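Nucleoporin nup120 (Schizosaccharomyces pombe, PDB 4GQ2) serves as a structural constituent of the nuclear pore complex, whose nucleoporins can also dock transiently associated nuclear transport factors. Local coordinates at residues K94-S99 and L143-F148; N305-F310 and I343-S348; H426-N431 and E466-V471; L903-F908 and T939-K944. One frame throughout, in Å; residues are numbered along the deposited sequence.

Interaction 1: residues K94-S99 and L143-F148; sequences KKEPLS and LSKTWF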
loop_
_atom_site.group_PDB
_atom_site.type_symbol
_atom_site.label_atom_id
_atom_site.label_comp_id
_atom_site.label_asym_id
_atom_site.label_seq_id
_atom_site.Cartn_x
_atom_site.Cartn_y
_atom_site.Cartn_z
ATOM N N LYS A 94 -12.550 18.497 13.724
ATOM C CA LYS A 94 -13.828 19.119 14.045
ATOM C C LYS A 94 -14.578 18.366 15.140
ATOM O O LYS A 94 -14.132 17.318 15.610
ATOM C CB LYS A 94 -14.699 19.269 12.790
ATOM C CG LYS A 94 -14.630 20.649 12.148
ATOM C CD LYS A 94 -13.585 20.736 11.041
ATOM C CE LYS A 94 -14.219 20.766 9.655
ATOM N NZ LYS A 94 -14.986 19.534 9.318
ATOM N N LYS A 95 -15.704 18.935 15.559
ATOM C CA LYS A 95 -16.658 18.251 16.419
ATOM C C LYS A 95 -17.681 17.521 15.546
ATOM O O LYS A 95 -18.810 17.271 15.980
ATOM C CB LYS A 95 -17.394 19.264 17.303
ATOM C CG LYS A 95 -16.655 19.716 18.552
ATOM C CD LYS A 95 -17.569 20.563 19.429
ATOM C CE LYS A 95 -16.932 20.901 20.771
ATOM N NZ LYS A 95 -15.885 21.955 20.670
ATOM N N GLU A 96 -17.284 17.179 14.320
ATOM C CA GLU A 96 -18.244 16.776 13.286
ATOM C C GLU A 96 -17.979 15.388 12.686
ATOM O O GLU A 96 -16.859 14.885 12.766
ATOM C CB GLU A 96 -18.295 17.839 12.179
ATOM C CG GLU A 96 -18.694 19.231 12.663
ATOM C CD GLU A 96 -19.368 20.072 11.592
ATOM O OE1 GLU A 96 -20.287 19.559 10.914
ATOM O OE2 GLU A 96 -18.993 21.256 11.440
ATOM N N PRO A 97 -19.015 14.766 12.078
ATOM C CA PRO A 97 -18.815 13.491 11.378
ATOM C C PRO A 97 -17.861 13.670 10.200
ATOM O O PRO A 97 -17.801 14.754 9.610
ATOM C CB PRO A 97 -20.214 13.137 10.855
ATOM C CG PRO A 97 -21.165 14.006 11.611
ATOM C CD PRO A 97 -20.400 15.253 11.937
ATOM N N LEU A 98 -17.127 12.611 9.869
ATOM C CA LEU A 98 -16.133 12.656 8.804
ATOM C C LEU A 98 -16.742 12.970 7.446
ATOM O O LEU A 98 -17.880 12.588 7.160
ATOM C CB LEU A 98 -15.384 11.332 8.719
ATOM C CG LEU A 98 -14.661 10.846 9.974
ATOM C CD1 LEU A 98 -14.079 9.469 9.707
ATOM C CD2 LEU A 98 -13.579 11.817 10.427
ATOM N N SER A 99 -15.973 13.669 6.617
ATOM C CA SER A 99 -16.349 13.894 5.226
ATOM C C SER A 99 -16.059 12.635 4.420
ATOM O O SER A 99 -14.914 12.350 4.090
ATOM C CB SER A 99 -15.580 15.082 4.648
ATOM O OG SER A 99 -15.828 16.258 5.392
ATOM N N LEU A 143 -24.666 25.486 0.474
ATOM C CA LEU A 143 -24.034 24.216 0.809
ATOM C C LEU A 143 -24.517 23.697 2.145
ATOM O O LEU A 143 -24.535 24.426 3.138
ATOM C CB LEU A 143 -22.512 24.362 0.865
ATOM C CG LEU A 143 -21.732 24.574 -0.433
ATOM C CD1 LEU A 143 -20.287 24.922 -0.110
ATOM C CD2 LEU A 143 -21.812 23.347 -1.331
ATOM N N SER A 144 -24.902 22.431 2.166
ATOM C CA SER A 144 -25.150 21.742 3.420
ATOM C C SER A 144 -23.938 20.876 3.770
ATOM O O SER A 144 -23.420 20.134 2.918
ATOM C CB SER A 144 -26.418 20.896 3.319
ATOM O OG SER A 144 -26.649 20.191 4.524
ATOM N N LYS A 145 -23.483 20.988 5.015
ATOM C CA LYS A 145 -22.420 20.124 5.540
ATOM C C LYS A 145 -22.792 18.642 5.439
ATOM O O LYS A 145 -21.924 17.788 5.257
ATOM C CB LYS A 145 -22.083 20.489 6.986
ATOM C CG LYS A 145 -21.332 21.804 7.123
ATOM C CD LYS A 145 -20.937 22.087 8.563
ATOM C CE LYS A 145 -20.172 23.398 8.657
ATOM N NZ LYS A 145 -19.666 23.654 10.034
ATOM N N THR A 146 -24.088 18.358 5.548
ATOM C CA THR A 146 -24.642 17.009 5.411
ATOM C C THR A 146 -24.210 16.312 4.123
ATOM O O THR A 146 -24.023 15.093 4.105
ATOM C CB THR A 146 -26.188 17.059 5.461
ATOM O OG1 THR A 146 -26.604 17.452 6.772
ATOM C CG2 THR A 146 -26.807 15.707 5.140
ATOM N N TRP A 147 -24.058 17.090 3.051
ATOM C CA TRP A 147 -23.754 16.545 1.728
ATOM C C TRP A 147 -22.447 15.818 1.722
ATOM O O TRP A 147 -22.251 14.869 0.960
ATOM C CB TRP A 147 -23.687 17.653 0.687
ATOM C CG TRP A 147 -24.967 18.406 0.451
ATOM C CD1 TRP A 147 -26.229 18.153 0.988
ATOM C CD2 TRP A 147 -25.158 19.546 -0.446
ATOM N NE1 TRP A 147 -27.146 19.053 0.521
ATOM C CE2 TRP A 147 -26.573 19.916 -0.343
ATOM C CE3 TRP A 147 -24.326 20.282 -1.283
ATOM C CZ2 TRP A 147 -27.110 20.977 -1.059
ATOM C CZ3 TRP A 147 -24.877 21.349 -2.000
ATOM C CH2 TRP A 147 -26.237 21.686 -1.892
ATOM N N PHE A 148 -21.533 16.281 2.565
ATOM C CA PHE A 148 -20.218 15.695 2.656
ATOM C C PHE A 148 -20.202 14.487 3.582
ATOM O O PHE A 148 -19.284 13.672 3.520
ATOM C CB PHE A 148 -19.215 16.751 3.130
ATOM C CG PHE A 148 -19.101 17.925 2.205
ATOM C CD1 PHE A 148 -18.227 17.889 1.122
ATOM C CD2 PHE A 148 -19.876 19.063 2.402
ATOM C CE1 PHE A 148 -18.123 18.969 0.259
ATOM C CE2 PHE A 148 -19.778 20.142 1.539
ATOM C CZ PHE A 148 -18.902 20.093 0.466
#
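Glu96 and Lys145 meet through a salt bridge at one end of this contact, and Ser99 lies against Phe148 at the other; each end has its own geometry. The close-packed end is largely a backbone affair. The CA of Ser99 approaches the carbonyl O of Phe148 at 3.4 Å, a CA-H...O contact with 136° at the hydrogen, while OG of Ser99 is 4.1 Å from CB of Phe148. These two residues also have the closest pair of CA atoms, 5.0 Å apart, which shows how near the loop 94-99 comes to the short helical turn. The hydroxyl of Ser99 does not depend on this neighbour, since its OG is hydrogen-bonded to Asp88.

The looser, more solvent-accessible end is held by charge. NZ of Lys145 lies 2.9 Å from OE2 of Glu96 and uses the syn lone pair of that oxygen. Both chains are extended beyond CG and cross at about a right angle, with CD of Lys145 passing 3.5 Å from OE1 of Glu96. The carboxylate is thus met by methylene as well as by ammonium. Each partner is shared: Lys145 NZ has a second salt bridge, to Asp125, and Glu96 OE1 accepts from Gln149, which would probably limit rotation of the carboxylate.

Within the propeller domain, the loop between strands 83-88 and 101-106 is thereby joined to the helical turn following strand 138-143. The Phe148 side chain turns inward from this seam onto Ile86 of strand 83-88 and Leu74 of strand 73-79.

Interaction 2: residues N305-F310 and I343-S348; sequences NSHGSF and IPWMLS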
loop_
_atom_site.group_PDB
_atom_site.type_symbol
_atom_site.label_atom_id
_atom_site.label_comp_id
_atom_site.label_asym_id
_atom_site.label_seq_id
_atom_site.Cartn_x
_atom_site.Cartn_y
_atom_site.Cartn_z
ATOM N N ASN A 305 10.403 42.991 -18.048
ATOM C CA ASN A 305 11.040 42.161 -19.052
ATOM C C ASN A 305 11.536 40.866 -18.420
ATOM O O ASN A 305 11.628 39.841 -19.095
ATOM C CB ASN A 305 12.206 42.909 -19.698
ATOM C CG ASN A 305 11.760 44.156 -20.436
ATOM O OD1 ASN A 305 12.045 45.277 -20.011
ATOM N ND2 ASN A 305 11.045 43.968 -21.541
ATOM N N SER A 306 11.837 40.919 -17.120
ATOM C CA SER A 306 12.389 39.772 -16.391
ATOM C C SER A 306 11.663 39.468 -15.075
ATOM O O SER A 306 12.197 39.697 -13.986
ATOM C CB SER A 306 13.884 39.977 -16.130
ATOM O OG SER A 306 14.095 41.073 -15.259
ATOM N N HIS A 307 10.437 38.960 -15.195
ATOM C CA HIS A 307 9.653 38.418 -14.062
ATOM C C HIS A 307 8.937 39.414 -13.185
ATOM O O HIS A 307 8.034 39.042 -12.432
ATOM C CB HIS A 307 10.470 37.420 -13.229
ATOM C CG HIS A 307 11.062 36.294 -14.044
ATOM N ND1 HIS A 307 10.358 35.633 -14.987
ATOM C CD2 HIS A 307 12.334 35.731 -14.039
ATOM C CE1 HIS A 307 11.140 34.697 -15.557
ATOM N NE2 HIS A 307 12.348 34.755 -14.974
ATOM N N GLY A 308 9.314 40.685 -13.275
ATOM C CA GLY A 308 8.575 41.740 -12.588
ATOM C C GLY A 308 9.052 42.064 -11.185
ATOM O O GLY A 308 10.178 41.744 -10.806
ATOM N N SER A 309 8.178 42.714 -10.422
ATOM C CA SER A 309 8.463 43.109 -9.048
ATOM C C SER A 309 7.147 43.269 -8.301
ATOM O O SER A 309 6.079 43.217 -8.907
ATOM C CB SER A 309 9.266 44.416 -9.009
ATOM O OG SER A 309 8.598 45.459 -9.700
ATOM N N PHE A 310 7.226 43.464 -6.990
ATOM C CA PHE A 310 6.031 43.536 -6.160
ATOM C C PHE A 310 6.036 44.755 -5.242
ATOM O O PHE A 310 7.089 45.179 -4.767
ATOM C CB PHE A 310 5.893 42.266 -5.318
ATOM C CG PHE A 310 5.579 41.027 -6.115
ATOM C CD1 PHE A 310 6.601 40.245 -6.643
ATOM C CD2 PHE A 310 4.261 40.632 -6.319
ATOM C CE1 PHE A 310 6.316 39.101 -7.371
ATOM C CE2 PHE A 310 3.966 39.487 -7.043
ATOM C CZ PHE A 310 4.996 38.721 -7.569
ATOM N N ILE A 343 13.185 29.737 -21.971
ATOM C CA ILE A 343 11.757 29.396 -22.012
ATOM C C ILE A 343 11.006 30.303 -21.022
ATOM O O ILE A 343 11.533 30.611 -19.947
ATOM C CB ILE A 343 11.477 27.894 -21.729
ATOM C CG1 ILE A 343 12.183 27.401 -20.458
ATOM C CG2 ILE A 343 11.875 27.038 -22.923
ATOM C CD1 ILE A 343 11.324 27.416 -19.208
ATOM N N PRO A 344 9.779 30.738 -21.376
ATOM C CA PRO A 344 9.126 31.781 -20.581
ATOM C C PRO A 344 8.487 31.277 -19.283
ATOM O O PRO A 344 8.114 30.109 -19.188
ATOM C CB PRO A 344 8.052 32.314 -21.529
ATOM C CG PRO A 344 7.705 31.150 -22.399
ATOM C CD PRO A 344 8.918 30.263 -22.478
ATOM N N TRP A 345 8.379 32.168 -18.299
ATOM C CA TRP A 345 7.693 31.896 -17.038
ATOM C C TRP A 345 6.662 32.962 -16.779
ATOM O O TRP A 345 6.944 34.158 -16.921
ATOM C CB TRP A 345 8.678 31.876 -15.878
ATOM C CG TRP A 345 9.495 30.616 -15.727
ATOM C CD1 TRP A 345 10.801 30.395 -16.158
ATOM C CD2 TRP A 345 9.103 29.366 -15.054
ATOM N NE1 TRP A 345 11.223 29.135 -15.823
ATOM C CE2 TRP A 345 10.257 28.463 -15.161
ATOM C CE3 TRP A 345 7.954 28.916 -14.407
ATOM C CZ2 TRP A 345 10.237 27.175 -14.636
ATOM C CZ3 TRP A 345 7.947 27.615 -13.881
ATOM C CH2 TRP A 345 9.058 26.766 -13.998
ATOM N N MET A 346 5.462 32.540 -16.387
ATOM C CA MET A 346 4.370 33.467 -16.083
ATOM C C MET A 346 3.929 33.364 -14.632
ATOM O O MET A 346 3.921 32.282 -14.043
ATOM C CB MET A 346 3.161 33.214 -16.986
ATOM C CG MET A 346 3.345 33.635 -18.433
ATOM S SD MET A 346 1.785 33.635 -19.336
ATOM C CE MET A 346 2.377 33.654 -21.028
ATOM N N LEU A 347 3.553 34.501 -14.064
ATOM C CA LEU A 347 2.938 34.528 -12.753
ATOM C C LEU A 347 1.595 33.820 -12.834
ATOM O O LEU A 347 0.770 34.135 -13.692
ATOM C CB LEU A 347 2.740 35.971 -12.273
ATOM C CG LEU A 347 2.148 36.132 -10.876
ATOM C CD1 LEU A 347 3.060 35.468 -9.862
ATOM C CD2 LEU A 347 1.942 37.595 -10.522
ATOM N N SER A 348 1.390 32.853 -11.947
ATOM C CA SER A 348 0.104 32.181 -11.840
ATOM C C SER A 348 -0.742 32.805 -10.733
ATOM O O SER A 348 -1.927 33.069 -10.927
ATOM C CB SER A 348 0.294 30.683 -11.588
ATOM O OG SER A 348 -0.902 30.092 -11.104
#
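The imidazole of His307 and the indole-bearing CB of Trp345 meet obliquely: CE1 of His307 stops 3.8 Å from CB of Trp345. The phenyl of Phe310 is likewise approached at a slant, by a methyl of Leu347. Together these pairs join two consecutive sheets of the beta-propeller, the four-stranded one containing strand 309-317 and the next, which begins with strand 346-354.

No hydrogen bond crosses between the segments; the contact rests on van der Waals packing. His307 sends its polar end to Glu341: NE2 of His307 is hydrogen-bonded to OE2 of Glu341, and this tie probably fixes the rotation of the imidazole. With CG beside the backbone N (chi1 -54°), the ring reaches across from a loop residue whose CA is 7.4 Å from the CA of Trp345.

Deeper in, Phe310 packs edge-to-face with Phe350 and touches Ile366, a residue that Leu347 touches as well. The inner end of the seam is a single apolar approach, CZ of Phe310 to CD2 of Leu347 at 4.4 Å.

Interaction 3: residues H426-N431 and E466-V471; sequences HIFAHN and ELKNAV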
loop_
_atom_site.group_PDB
_atom_site.type_symbol
_atom_site.label_atom_id
_atom_site.label_comp_id
_atom_site.label_asym_id
_atom_site.label_seq_id
_atom_site.Cartn_x
_atom_site.Cartn_y
_atom_site.Cartn_z
ATOM N N HIS A 426 4.268 -0.255 -8.916
ATOM C CA HIS A 426 4.790 1.028 -9.358
ATOM C C HIS A 426 3.736 1.977 -9.874
ATOM O O HIS A 426 3.747 3.162 -9.547
ATOM C CB HIS A 426 5.881 0.826 -10.410
ATOM C CG HIS A 426 6.351 2.111 -11.040
ATOM N ND1 HIS A 426 5.877 2.553 -12.220
ATOM C CD2 HIS A 426 7.254 3.072 -10.593
ATOM C CE1 HIS A 426 6.455 3.730 -12.522
ATOM N NE2 HIS A 426 7.298 4.046 -11.526
ATOM N N ILE A 427 2.816 1.471 -10.683
ATOM C CA ILE A 427 1.761 2.306 -11.257
ATOM C C ILE A 427 0.741 2.787 -10.214
ATOM O O ILE A 427 0.273 3.922 -10.283
ATOM C CB ILE A 427 1.052 1.571 -12.408
ATOM C CG1 ILE A 427 2.029 1.384 -13.572
ATOM C CG2 ILE A 427 -0.197 2.324 -12.864
ATOM C CD1 ILE A 427 1.555 0.404 -14.623
ATOM N N PHE A 428 0.401 1.930 -9.252
ATOM C CA PHE A 428 -0.606 2.280 -8.251
ATOM C C PHE A 428 -0.074 2.988 -7.002
ATOM O O PHE A 428 -0.850 3.383 -6.136
ATOM C CB PHE A 428 -1.459 1.062 -7.895
ATOM C CG PHE A 428 -2.517 0.771 -8.918
ATOM C CD1 PHE A 428 -2.241 -0.048 -10.012
ATOM C CD2 PHE A 428 -3.775 1.360 -8.820
ATOM C CE1 PHE A 428 -3.211 -0.295 -10.971
ATOM C CE2 PHE A 428 -4.748 1.117 -9.775
ATOM C CZ PHE A 428 -4.467 0.286 -10.850
ATOM N N ALA A 429 1.241 3.166 -6.934
ATOM C CA ALA A 429 1.870 3.889 -5.837
ATOM C C ALA A 429 2.627 5.097 -6.374
ATOM O O ALA A 429 3.593 5.553 -5.770
ATOM C CB ALA A 429 2.802 2.967 -5.052
ATOM N N HIS A 430 2.172 5.627 -7.504
ATOM C CA HIS A 430 2.914 6.679 -8.191
ATOM C C HIS A 430 2.434 8.083 -7.929
ATOM O O HIS A 430 3.058 9.046 -8.377
ATOM C CB HIS A 430 2.967 6.399 -9.687
ATOM C CG HIS A 430 4.159 7.015 -10.370
ATOM N ND1 HIS A 430 4.050 8.046 -11.228
ATOM C CD2 HIS A 430 5.517 6.721 -10.276
ATOM C CE1 HIS A 430 5.274 8.388 -11.672
ATOM N NE2 HIS A 430 6.171 7.576 -11.088
ATOM N N ASN A 431 1.329 8.211 -7.193
ATOM C CA ASN A 431 0.723 9.514 -6.890
ATOM C C ASN A 431 0.050 10.190 -8.095
ATOM O O ASN A 431 -0.186 11.399 -8.093
ATOM C CB ASN A 431 1.729 10.462 -6.213
ATOM C CG ASN A 431 2.303 9.890 -4.928
ATOM O OD1 ASN A 431 2.736 8.737 -4.885
ATOM N ND2 ASN A 431 2.317 10.702 -3.873
ATOM N N GLU A 466 -10.631 -4.017 -7.950
ATOM C CA GLU A 466 -11.183 -4.380 -9.246
ATOM C C GLU A 466 -10.442 -3.648 -10.361
ATOM O O GLU A 466 -10.184 -4.231 -11.412
ATOM C CB GLU A 466 -12.691 -4.108 -9.307
ATOM C CG GLU A 466 -13.551 -5.253 -8.771
ATOM C CD GLU A 466 -14.973 -4.838 -8.399
ATOM O OE1 GLU A 466 -15.575 -4.001 -9.107
ATOM O OE2 GLU A 466 -15.496 -5.361 -7.388
ATOM N N LEU A 467 -10.080 -2.387 -10.113
ATOM C CA LEU A 467 -9.321 -1.597 -11.086
ATOM C C LEU A 467 -7.930 -2.186 -11.320
ATOM O O LEU A 467 -7.501 -2.339 -12.470
ATOM C CB LEU A 467 -9.217 -0.124 -10.660
ATOM C CG LEU A 467 -8.546 0.845 -11.640
ATOM C CD1 LEU A 467 -9.274 0.871 -12.978
ATOM C CD2 LEU A 467 -8.482 2.242 -11.043
ATOM N N LYS A 468 -7.243 -2.508 -10.222
ATOM C CA LYS A 468 -5.938 -3.174 -10.260
ATOM C C LYS A 468 -5.994 -4.473 -11.052
ATOM O O LYS A 468 -5.162 -4.706 -11.923
ATOM C CB LYS A 468 -5.423 -3.454 -8.847
ATOM C CG LYS A 468 -4.626 -2.313 -8.246
ATOM C CD LYS A 468 -3.613 -2.828 -7.240
ATOM C CE LYS A 468 -4.068 -2.578 -5.818
ATOM N NZ LYS A 468 -4.135 -1.112 -5.556
ATOM N N ASN A 469 -6.984 -5.306 -10.741
ATOM C CA ASN A 469 -7.210 -6.563 -11.450
ATOM C C ASN A 469 -7.542 -6.380 -12.933
ATOM O O ASN A 469 -7.147 -7.194 -13.766
ATOM C CB ASN A 469 -8.305 -7.373 -10.752
ATOM C CG ASN A 469 -7.938 -7.729 -9.320
ATOM O OD1 ASN A 469 -6.756 -7.801 -8.959
ATOM N ND2 ASN A 469 -8.947 -7.947 -8.494
ATOM N N ALA A 470 -8.261 -5.304 -13.246
ATOM C CA ALA A 470 -8.675 -5.023 -14.602
ATOM C C ALA A 470 -7.465 -4.578 -15.425
ATOM O O ALA A 470 -7.322 -4.976 -16.583
ATOM C CB ALA A 470 -9.773 -3.967 -14.613
ATOM N N VAL A 471 -6.596 -3.769 -14.812
ATOM C CA VAL A 471 -5.355 -3.332 -15.454
ATOM C C VAL A 471 -4.477 -4.534 -15.747
ATOM O O VAL A 471 -4.072 -4.728 -16.888
ATOM C CB VAL A 471 -4.583 -2.284 -14.610
ATOM C CG1 VAL A 471 -3.162 -2.114 -15.123
ATOM C CG2 VAL A 471 -5.281 -0.937 -14.659
#
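Phe428 sets its ring beside its own backbone N, with CG opposite the carbonyl carbon (chi1 -79°), and this points the phenyl at helix 464-478. On the other side, chi1 of Lys468 (-88°) sets its CG over the ring. The result is a CH-pi contact: CG of Lys468 stands 3.5 Å from the centroid of the Phe428 ring and just 3° off the ring normal. Such centring makes all six ring carbons nearly equidistant from that methylene. The two side chains run past each other in opposite directions, and later bends at chi3 and chi4 keep CE and NZ of Lys468 alongside, NZ ending 4.1 Å from CD2 of Phe428.

The ring edge is filled by branched side chains. CD2 of Leu467 lies 4.1 Å from CE2 of Phe428, and CG2 of Val471 lies 4.1 Å from CZ of Phe428, both near the ring plane. One aromatic ring therefore meets three residues of a single helix. Replacing this phenylalanine by alanine would probably leave the Lys468 methylenes without a face to lie on and open a gap beside Leu467 and Val471.

This packing belongs to the helical part of the chain between strands 390-395 and 520-525 of the propeller domain. Phe428 and Val471 both also touch Ile437 of helix 434-443, and Val471 reaches Trp503 and Phe506 of helix 492-515, so the last part of the helix carrying Phe428 packs into a group of helices with 434-443, 464-478 and 492-515.

Interaction 4: residues L903-F908 and T939-K944; sequences LSKKLF and THETLK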
loop_
_atom_site.group_PDB
_atom_site.type_symbol
_atom_site.label_atom_id
_atom_site.label_comp_id
_atom_site.label_asym_id
_atom_site.label_seq_id
_atom_site.Cartn_x
_atom_site.Cartn_y
_atom_site.Cartn_z
ATOM N N LEU A 903 -7.576 -19.796 26.687
ATOM C CA LEU A 903 -7.372 -20.457 25.406
ATOM C C LEU A 903 -8.490 -21.428 25.080
ATOM O O LEU A 903 -9.018 -21.418 23.968
ATOM C CB LEU A 903 -6.023 -21.169 25.375
ATOM C CG LEU A 903 -4.834 -20.213 25.354
ATOM C CD1 LEU A 903 -3.588 -20.955 24.901
ATOM C CD2 LEU A 903 -5.120 -19.031 24.447
ATOM N N SER A 904 -8.866 -22.244 26.061
ATOM C CA SER A 904 -9.968 -23.186 25.901
ATOM C C SER A 904 -11.231 -22.502 25.381
ATOM O O SER A 904 -11.803 -22.932 24.376
ATOM C CB SER A 904 -10.263 -23.892 27.221
ATOM O OG SER A 904 -11.284 -24.850 27.038
ATOM N N LYS A 905 -11.643 -21.428 26.054
ATOM C CA LYS A 905 -12.850 -20.682 25.679
ATOM C C LYS A 905 -12.689 -20.030 24.305
ATOM O O LYS A 905 -13.673 -19.847 23.584
ATOM C CB LYS A 905 -13.190 -19.604 26.726
ATOM C CG LYS A 905 -13.540 -20.127 28.115
ATOM C CD LYS A 905 -13.400 -19.044 29.180
ATOM C CE LYS A 905 -14.741 -18.444 29.587
ATOM N NZ LYS A 905 -15.432 -19.287 30.605
ATOM N N LYS A 906 -11.450 -19.681 23.952
ATOM C CA LYS A 906 -11.177 -19.004 22.688
ATOM C C LYS A 906 -11.219 -19.979 21.516
ATOM O O LYS A 906 -11.820 -19.690 20.487
ATOM C CB LYS A 906 -9.836 -18.260 22.727
ATOM C CG LYS A 906 -9.689 -17.192 21.655
ATOM C CD LYS A 906 -10.451 -15.937 22.045
ATOM C CE LYS A 906 -10.746 -15.059 20.847
ATOM N NZ LYS A 906 -11.933 -14.206 21.127
ATOM N N LEU A 907 -10.588 -21.137 21.673
ATOM C CA LEU A 907 -10.671 -22.167 20.650
ATOM C C LEU A 907 -12.120 -22.619 20.478
ATOM O O LEU A 907 -12.537 -22.969 19.373
ATOM C CB LEU A 907 -9.767 -23.354 20.988
ATOM C CG LEU A 907 -8.275 -23.341 20.615
ATOM C CD1 LEU A 907 -8.037 -22.955 19.159
ATOM C CD2 LEU A 907 -7.466 -22.449 21.541
ATOM N N PHE A 908 -12.877 -22.575 21.578
ATOM C CA PHE A 908 -14.279 -22.992 21.604
ATOM C C PHE A 908 -15.161 -22.099 20.733
ATOM O O PHE A 908 -16.028 -22.597 20.015
ATOM C CB PHE A 908 -14.808 -23.031 23.051
ATOM C CG PHE A 908 -16.247 -23.462 23.163
ATOM C CD1 PHE A 908 -16.586 -24.816 23.190
ATOM C CD2 PHE A 908 -17.271 -22.515 23.237
ATOM C CE1 PHE A 908 -17.912 -25.215 23.290
ATOM C CE2 PHE A 908 -18.599 -22.910 23.333
ATOM C CZ PHE A 908 -18.920 -24.262 23.364
ATOM N N THR A 939 -13.664 -27.322 35.385
ATOM C CA THR A 939 -14.414 -28.564 35.163
ATOM C C THR A 939 -15.708 -28.269 34.420
ATOM O O THR A 939 -16.175 -29.092 33.625
ATOM C CB THR A 939 -14.733 -29.328 36.465
ATOM O OG1 THR A 939 -15.673 -28.581 37.243
ATOM C CG2 THR A 939 -13.468 -29.587 37.284
ATOM N N HIS A 940 -16.281 -27.094 34.688
ATOM C CA HIS A 940 -17.403 -26.573 33.901
ATOM C C HIS A 940 -17.026 -26.498 32.446
ATOM O O HIS A 940 -17.732 -27.042 31.591
ATOM C CB HIS A 940 -17.822 -25.199 34.410
ATOM C CG HIS A 940 -18.725 -25.240 35.624
ATOM N ND1 HIS A 940 -19.491 -24.196 35.988
ATOM C CD2 HIS A 940 -18.974 -26.252 36.551
ATOM C CE1 HIS A 940 -20.182 -24.514 37.097
ATOM N NE2 HIS A 940 -19.867 -25.772 37.437
ATOM N N GLU A 941 -15.901 -25.845 32.151
ATOM C CA GLU A 941 -15.417 -25.748 30.774
ATOM C C GLU A 941 -15.073 -27.098 30.145
ATOM O O GLU A 941 -15.370 -27.319 28.970
ATOM C CB GLU A 941 -14.243 -24.769 30.647
ATOM C CG GLU A 941 -14.660 -23.386 30.159
ATOM C CD GLU A 941 -14.963 -23.336 28.667
ATOM O OE1 GLU A 941 -16.045 -22.829 28.296
ATOM O OE2 GLU A 941 -14.122 -23.791 27.862
ATOM N N THR A 942 -14.465 -27.999 30.916
ATOM C CA THR A 942 -14.190 -29.345 30.408
ATOM C C THR A 942 -15.464 -30.012 29.875
ATOM O O THR A 942 -15.473 -30.527 28.751
ATOM C CB THR A 942 -13.523 -30.252 31.463
ATOM O OG1 THR A 942 -12.313 -29.642 31.919
ATOM C CG2 THR A 942 -13.191 -31.615 30.863
ATOM N N LEU A 943 -16.528 -29.991 30.682
ATOM C CA LEU A 943 -17.814 -30.570 30.287
ATOM C C LEU A 943 -18.264 -29.964 28.969
ATOM O O LEU A 943 -18.440 -30.670 27.972
ATOM C CB LEU A 943 -18.889 -30.342 31.362
ATOM C CG LEU A 943 -18.813 -31.116 32.685
ATOM C CD1 LEU A 943 -19.907 -30.648 33.637
ATOM C CD2 LEU A 943 -18.894 -32.625 32.470
ATOM N N LYS A 944 -18.418 -28.644 28.983
ATOM C CA LYS A 944 -18.814 -27.857 27.823
ATOM C C LYS A 944 -17.999 -28.184 26.561
ATOM O O LYS A 944 -18.543 -28.194 25.453
ATOM C CB LYS A 944 -18.696 -26.372 28.175
ATOM C CG LYS A 944 -19.377 -25.406 27.225
ATOM C CD LYS A 944 -19.445 -24.020 27.855
ATOM C CE LYS A 944 -19.522 -22.920 26.810
ATOM N NZ LYS A 944 -20.728 -23.046 25.945
#
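Glu941 reaches from its helix to Ser904 and Lys905, and Lys944, one turn further on, reaches Phe908. OE2 of Glu941 is 3.1 Å from OG of Ser904, a close polar approach rather than a hydrogen bond. The aliphatic part of Lys905 is pressed against the same carboxylate, its CG 3.6 Å from CD of Glu941. The charged end of Lys905 does not complete a salt bridge: NZ of Lys905 remains 4.3 Å from OE1 of Glu941, although such a neighbour may still help to keep the buried carboxylate ionised. Were Glu941 an alanine, Lys905 would probably lose its nearby counter-charge and a gap would open beside Ser904.

Lys944 crosses Phe908 at about a right angle. NZ of Lys944 comes obliquely to 3.4 Å from CE2 of Phe908, and CE of Lys944 is 3.6 Å from CE2 of Phe908. Phe908 puts its ring there with CG trans to the backbone N (chi1 -180°).

In the next shell, Ser904 OG is hydrogen-bonded to Ala916 O, which ties it to the intervening helix 913-925. Phe908 also packs on Thr945 and Ala948, extending the contact along helix 932-949. The axes of the two short helical segments approach to 10.8 Å, with their N-to-C directions at 25°. Nearly parallel helices, separated in sequence by a third that packs against them, are characteristic of an alpha-helical solenoid, consistent with the HEAT-repeat family of this region.

From the N terminus, the four contacts follow in series, each closing before the next opens, so none nests within or crosses another. Interaction 1 closes a loop of 43 intervening residues, rich in strand, early in the propeller; interaction 2 spans 32 and joins two successive sheets of the same domain. Interaction 3 closes 34 residues, more than half of them helical, within the helices that interrupt the propeller sequence. Interaction 4 spans 30 residues near the C terminus, in the HEAT-repeat region. No two touch: the nearest atoms of interactions 1 and 3 are about 19 Å apart, whereas the centres of interactions 2 and 4 lie about 78 Å apart, on opposite sides of the chain's centre.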